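Local coordinates for CurB (Lyngbya majuscula, PDB 5KP7), which probably acts as an acyl carrier protein of curacin biosynthesis, holding acyl intermediates as thioesters on a covalently attached 4'-phosphopantetheine arm, at residues K32-Y37 / M71-D76; D54-L59 / K90-L95. All blocks are in the same frame, centred on the assembly; numbering follows the deposited sequence.

Contact 1 (K32-Y37 / M71-D76) and contact 2 (D54-L59 / K90-L95) lie on opposite sides of the chain's centre, with their own centres about 14 Å apart. I34 joins them: its CG1 packs in contact 1, while its CD1 comes 3.8 Å from CG of L95 in contact 2. Contact 2 is closer to R66, a phosphopantetheine-binding residue: the side chain of L56 is about 4 Å from that of R66, the side chain of I34 in contact 1 about 10 Å. L56 is also about 10 Å from the bound 4'-phosphopantetheine, which S63 carries covalently. Contact 1 involves the far end of the helix that S63 begins.

Contact 1: residues K32-Y37 / M71-D76; sequences KIIKKY and MMVMED
The Y37 ring stands between two side chains, with M72 of the facing helix over one face and K36 of its own helix over the other. M72 CB lies 3.8 Å from the centroid of the Y37 ring, near enough to the ring normal to count as a CH-pi contact, though it is offset toward the rim. The M72 chain bends at its last torsion (chi3 101°), which brings CE to 3.4 Å from Y37 CD1. M72 SD sits obliquely, 4.8 Å from the Y37 centroid, a Met-aromatic contact. On the opposite face, the aliphatic part of K36 lies across the ring, with CD 4.2 Å above the Y37 plane and over its centre.

D76 OD2 occupies the edge, near the ring plane. It accepts a hydrogen bond from Y37 OH at 2.8 Å through its anti lone pair, and the carboxylate is turned 78° from the ring. The same oxygen takes a salt bridge from K36 NZ, with NZ and D76 OD2 3.4 Å apart, so two partners grip OD2, which probably limits rotation of the carboxylate. The nearby ammonium would probably favour the charged form of D76. I33 adds apolar cover, its CD1 and CG2 lying against the carboxylate.

Deeper in, V73 CG2 meets both I34 and Y37, approaching I34 CG1 to 3.9 Å. Beyond them, I34 reaches I92 and L95, and V73 reaches F99, so helix 92-102 covers the inner side.

The axes of the two segments approach to 9.6 Å and run at 129° to each other. This apolar helix-helix contact, with a tyrosine-aspartate hydrogen bond at its rim, joins helices 27-41 and 63-76 in the helical bundle of the carrier protein family.

Contact 2: residues D54-L59 / K90-L95; sequences DSLKKL and KNIGEL
D54 and I92 meet through the backbone: I92 N donates to D54 O over 3.0 Å, with an N-H...O angle of 160°. Carbon crowds round the same carbonyl, since N91 CB lies 3.3 Å from D54 O and the I92 side chain packs beside it. One residue on, S55 presses its CB to 3.3 Å from K90 O, and the nearest CA atoms across the contact, those of S55 and N91, are 4.1 Å apart. The apolar part of the contact is L56 against I92, whose side chains cross at about a right angle and touch at 3.7 Å between L56 CD2 and I92 CG2.

A second shell fixes both backbones. N91 is the N-cap of helix 92-102. With chi1 at 56°, its CG lies between its own backbone N and carbonyl carbon, and OD1 accepts from E94 N at 2.7 Å. The E94 side chain reaches back toward the turn before the helix, its OE1 accepting from K90 N at 2.8 Å, with the donor 28° out of the carboxylate plane. These two bonds tie that turn to the first turn of the helix. Across the contact, S55 OG accepts from K58 N at 3.0 Å, forming an ST motif at the start of residues 56-59, while S55 O accepts from L59 N. D54 is anchored from outside, its OD2 accepting from E51 N.

Further out, G93 and P52 share a backbone hydrogen bond, a second link between the loop and the helix start. I92 lies on L31 and I34 of helix 27-41, whereas L56 touches T38 of that helix and also R66 and I69 of helix 63-76. The loop is thereby pinned to the start of helix 92-102, with L56 reaching both of the other helices.

Contact 1: residues K32-Y37 / M71-D76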
loop_
_atom_site.group_PDB
_atom_site.type_symbol
_atom_site.label_atom_id
_atom_site.label_comp_id
_atom_site.label_asym_id
_atom_site.label_seq_id
_atom_site.Cartn_x
_atom_site.Cartn_y
_atom_site.Cartn_z
ATOM N N LYS B 32 -14.033 33.012 6.315
ATOM C CA LYS B 32 -14.469 32.847 7.701
ATOM C C LYS B 32 -14.773 31.393 8.069
ATOM O O LYS B 32 -14.386 30.943 9.152
ATOM C CB LYS B 32 -15.665 33.743 8.019
ATOM C CG LYS B 32 -15.293 35.208 8.147
ATOM C CD LYS B 32 -16.126 35.894 9.223
ATOM C CE LYS B 32 -15.627 37.297 9.515
ATOM N NZ LYS B 32 -16.088 38.253 8.473
ATOM N N ILE B 33 -15.434 30.667 7.165
ATOM C CA ILE B 33 -15.780 29.256 7.394
ATOM C C ILE B 33 -14.534 28.368 7.424
ATOM O O ILE B 33 -14.480 27.409 8.196
ATOM C CB ILE B 33 -16.781 28.728 6.340
ATOM C CG1 ILE B 33 -18.120 29.469 6.466
ATOM C CG2 ILE B 33 -17.024 27.232 6.512
ATOM C CD1 ILE B 33 -19.074 29.211 5.317
ATOM N N ILE B 34 -13.550 28.694 6.584
ATOM C CA ILE B 34 -12.248 27.995 6.589
ATOM C C ILE B 34 -11.532 28.248 7.916
ATOM O O ILE B 34 -10.956 27.334 8.489
ATOM C CB ILE B 34 -11.357 28.412 5.389
ATOM C CG1 ILE B 34 -11.964 27.894 4.088
ATOM C CG2 ILE B 34 -9.912 27.938 5.562
ATOM C CD1 ILE B 34 -11.356 28.511 2.847
ATOM N N LYS B 35 -11.589 29.481 8.419
ATOM C CA LYS B 35 -10.971 29.797 9.720
ATOM C C LYS B 35 -11.618 29.039 10.876
ATOM O O LYS B 35 -10.923 28.602 11.794
ATOM C CB LYS B 35 -11.004 31.294 9.995
ATOM C CG LYS B 35 -10.025 32.091 9.146
ATOM C CD LYS B 35 -10.310 33.579 9.280
ATOM C CE LYS B 35 -9.251 34.415 8.597
ATOM N NZ LYS B 35 -9.423 35.851 8.966
ATOM N N LYS B 36 -12.934 28.858 10.811
ATOM C CA LYS B 36 -13.668 28.165 11.866
ATOM C C LYS B 36 -13.239 26.712 12.020
ATOM O O LYS B 36 -12.919 26.274 13.129
ATOM C CB LYS B 36 -15.177 28.222 11.607
ATOM C CG LYS B 36 -16.013 27.691 12.768
ATOM C CD LYS B 36 -17.155 26.804 12.309
ATOM C CE LYS B 36 -18.252 27.603 11.633
ATOM N NZ LYS B 36 -19.171 26.710 10.875
ATOM N N TYR B 37 -13.237 25.965 10.911
ATOM C CA TYR B 37 -12.871 24.543 10.974
ATOM C C TYR B 37 -11.376 24.345 11.214
ATOM O O TYR B 37 -10.989 23.386 11.883
ATOM C CB TYR B 37 -13.367 23.791 9.748
ATOM C CG TYR B 37 -14.874 23.720 9.651
ATOM C CD1 TYR B 37 -15.627 23.050 10.615
ATOM C CD2 TYR B 37 -15.553 24.326 8.595
ATOM C CE1 TYR B 37 -17.013 22.990 10.533
ATOM C CE2 TYR B 37 -16.936 24.272 8.505
ATOM C CZ TYR B 37 -17.660 23.606 9.473
ATOM O OH TYR B 37 -19.029 23.557 9.359
ATOM N N MET B 71 -13.012 19.021 3.513
ATOM C CA MET B 71 -14.256 18.256 3.490
ATOM C C MET B 71 -15.326 18.864 4.406
ATOM O O MET B 71 -16.504 18.847 4.053
ATOM C CB MET B 71 -14.015 16.797 3.814
ATOM C CG MET B 71 -13.240 16.061 2.700
ATOM S SD MET B 71 -13.098 14.301 3.020
ATOM C CE MET B 71 -11.887 14.257 4.328
ATOM N N MET B 72 -14.904 19.403 5.545
ATOM C CA MET B 72 -15.842 20.121 6.447
ATOM C C MET B 72 -16.433 21.360 5.777
ATOM O O MET B 72 -17.651 21.609 5.870
ATOM C CB MET B 72 -15.134 20.504 7.739
ATOM C CG MET B 72 -14.778 19.311 8.614
ATOM S SD MET B 72 -13.499 19.735 9.821
ATOM C CE MET B 72 -14.481 19.965 11.295
ATOM N N VAL B 73 -15.594 22.133 5.089
ATOM C CA VAL B 73 -16.069 23.321 4.373
ATOM C C VAL B 73 -17.021 22.919 3.238
ATOM O O VAL B 73 -18.065 23.560 3.043
ATOM C CB VAL B 73 -14.921 24.185 3.809
ATOM C CG1 VAL B 73 -15.469 25.360 2.998
ATOM C CG2 VAL B 73 -14.015 24.697 4.915
ATOM N N MET B 74 -16.670 21.868 2.486
ATOM C CA MET B 74 -17.531 21.346 1.410
ATOM C C MET B 74 -18.917 20.989 1.936
ATOM O O MET B 74 -19.938 21.409 1.351
ATOM C CB MET B 74 -16.915 20.098 0.748
ATOM C CG MET B 74 -15.737 20.399 -0.149
ATOM S SD MET B 74 -14.971 18.870 -0.756
ATOM C CE MET B 74 -16.106 18.439 -2.071
ATOM N N GLU B 75 -18.943 20.273 3.065
ATOM C CA GLU B 75 -20.191 19.846 3.706
ATOM C C GLU B 75 -21.018 21.030 4.252
ATOM O O GLU B 75 -22.237 21.062 4.084
ATOM C CB GLU B 75 -19.893 18.854 4.830
ATOM C CG GLU B 75 -21.141 18.186 5.400
ATOM C CD GLU B 75 -20.862 17.357 6.638
ATOM O OE1 GLU B 75 -19.757 16.790 6.750
ATOM O OE2 GLU B 75 -21.765 17.265 7.495
ATOM N N ASP B 76 -20.348 21.989 4.894
ATOM C CA ASP B 76 -20.983 23.248 5.373
ATOM C C ASP B 76 -21.691 23.980 4.224
ATOM O O ASP B 76 -22.812 24.481 4.401
ATOM C CB ASP B 76 -19.904 24.137 6.033
ATOM C CG ASP B 76 -20.447 25.425 6.636
ATOM O OD1 ASP B 76 -21.025 26.249 5.904
ATOM O OD2 ASP B 76 -20.227 25.649 7.843
#

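Contact 2: residues D54-L59 / K90-L95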
loop_
_atom_site.group_PDB
_atom_site.type_symbol
_atom_site.label_atom_id
_atom_site.label_comp_id
_atom_site.label_asym_id
_atom_site.label_seq_id
_atom_site.Cartn_x
_atom_site.Cartn_y
_atom_site.Cartn_z
ATOM N N ASP B 54 -1.669 32.951 5.123
ATOM C CA ASP B 54 -1.242 31.808 5.944
ATOM C C ASP B 54 -1.582 30.504 5.253
ATOM O O ASP B 54 -2.642 30.376 4.637
ATOM C CB ASP B 54 -1.901 31.818 7.326
ATOM C CG ASP B 54 -1.292 32.836 8.257
ATOM O OD1 ASP B 54 -0.086 33.135 8.122
ATOM O OD2 ASP B 54 -2.018 33.324 9.150
ATOM N N SER B 55 -0.674 29.539 5.368
ATOM C CA SER B 55 -0.851 28.233 4.771
ATOM C C SER B 55 -1.080 27.234 5.898
ATOM O O SER B 55 -0.457 27.335 6.961
ATOM C CB SER B 55 0.367 27.861 3.923
ATOM O OG SER B 55 1.310 27.120 4.657
ATOM N N LEU B 56 -1.977 26.284 5.658
ATOM C CA LEU B 56 -2.311 25.277 6.659
ATOM C C LEU B 56 -1.079 24.468 7.045
ATOM O O LEU B 56 -0.865 24.195 8.232
ATOM C CB LEU B 56 -3.422 24.363 6.150
ATOM C CG LEU B 56 -4.771 25.025 5.824
ATOM C CD1 LEU B 56 -5.702 24.040 5.130
ATOM C CD2 LEU B 56 -5.426 25.598 7.077
ATOM N N LYS B 57 -0.254 24.127 6.056
ATOM C CA LYS B 57 1.010 23.434 6.313
ATOM C C LYS B 57 1.923 24.225 7.272
ATOM O O LYS B 57 2.376 23.677 8.273
ATOM C CB LYS B 57 1.743 23.102 4.999
ATOM C CG LYS B 57 2.932 22.167 5.180
ATOM C CD LYS B 57 3.404 21.531 3.874
ATOM C CE LYS B 57 4.427 20.440 4.155
ATOM N NZ LYS B 57 4.907 19.744 2.924
ATOM N N LYS B 58 2.159 25.508 6.994
ATOM C CA LYS B 58 3.024 26.332 7.870
ATOM C C LYS B 58 2.407 26.610 9.255
ATOM O O LYS B 58 3.136 26.762 10.233
ATOM C CB LYS B 58 3.449 27.638 7.179
ATOM C CG LYS B 58 4.396 27.419 5.996
ATOM C CD LYS B 58 5.152 28.687 5.599
ATOM C CE LYS B 58 4.280 29.705 4.873
ATOM N NZ LYS B 58 4.255 29.479 3.396
ATOM N N LEU B 59 1.077 26.623 9.337
ATOM C CA LEU B 59 0.358 26.604 10.632
ATOM C C LEU B 59 0.485 25.291 11.448
ATOM O O LEU B 59 0.000 25.225 12.584
ATOM C CB LEU B 59 -1.134 26.912 10.407
ATOM C CG LEU B 59 -1.671 28.356 10.470
ATOM C CD1 LEU B 59 -0.606 29.455 10.516
ATOM C CD2 LEU B 59 -2.657 28.587 9.333
ATOM N N LYS B 90 -2.263 27.385 -2.225
ATOM C CA LYS B 90 -1.038 27.553 -1.427
ATOM C C LYS B 90 -1.266 28.307 -0.122
ATOM O O LYS B 90 -0.372 28.363 0.709
ATOM C CB LYS B 90 0.067 28.239 -2.250
ATOM C CG LYS B 90 0.393 27.568 -3.585
ATOM C CD LYS B 90 0.770 26.097 -3.450
ATOM C CE LYS B 90 0.782 25.362 -4.791
ATOM N NZ LYS B 90 2.034 25.618 -5.561
ATOM N N ASN B 91 -2.442 28.894 0.059
ATOM C CA ASN B 91 -2.799 29.501 1.339
ATOM C C ASN B 91 -4.307 29.481 1.496
ATOM O O ASN B 91 -5.009 29.085 0.575
ATOM C CB ASN B 91 -2.241 30.924 1.418
ATOM C CG ASN B 91 -2.697 31.790 0.264
ATOM O OD1 ASN B 91 -3.883 31.858 -0.037
ATOM N ND2 ASN B 91 -1.758 32.474 -0.374
ATOM N N ILE B 92 -4.805 29.905 2.655
ATOM C CA ILE B 92 -6.251 29.845 2.921
ATOM C C ILE B 92 -7.055 30.829 2.075
ATOM O O ILE B 92 -8.215 30.563 1.749
ATOM C CB ILE B 92 -6.605 29.959 4.424
ATOM C CG1 ILE B 92 -6.152 31.292 5.043
ATOM C CG2 ILE B 92 -6.001 28.791 5.197
ATOM C CD1 ILE B 92 -6.507 31.404 6.511
ATOM N N GLY B 93 -6.429 31.949 1.712
ATOM C CA GLY B 93 -7.025 32.918 0.813
ATOM C C GLY B 93 -7.308 32.331 -0.555
ATOM O O GLY B 93 -8.390 32.523 -1.097
ATOM N N GLU B 94 -6.329 31.619 -1.110
ATOM C CA GLU B 94 -6.513 30.904 -2.372
ATOM C C GLU B 94 -7.551 29.788 -2.250
ATOM O O GLU B 94 -8.304 29.560 -3.195
ATOM C CB GLU B 94 -5.185 30.336 -2.893
ATOM C CG GLU B 94 -4.192 31.405 -3.334
ATOM C CD GLU B 94 -2.932 30.833 -3.974
ATOM O OE1 GLU B 94 -2.709 29.596 -3.887
ATOM O OE2 GLU B 94 -2.164 31.623 -4.583
ATOM N N LEU B 95 -7.596 29.090 -1.108
ATOM C CA LEU B 95 -8.627 28.053 -0.894
ATOM C C LEU B 95 -10.010 28.678 -0.934
ATOM O O LEU B 95 -10.922 28.138 -1.557
ATOM C CB LEU B 95 -8.439 27.321 0.439
ATOM C CG LEU B 95 -9.371 26.141 0.712
ATOM C CD1 LEU B 95 -9.317 25.119 -0.430
ATOM C CD2 LEU B 95 -8.989 25.489 2.032
#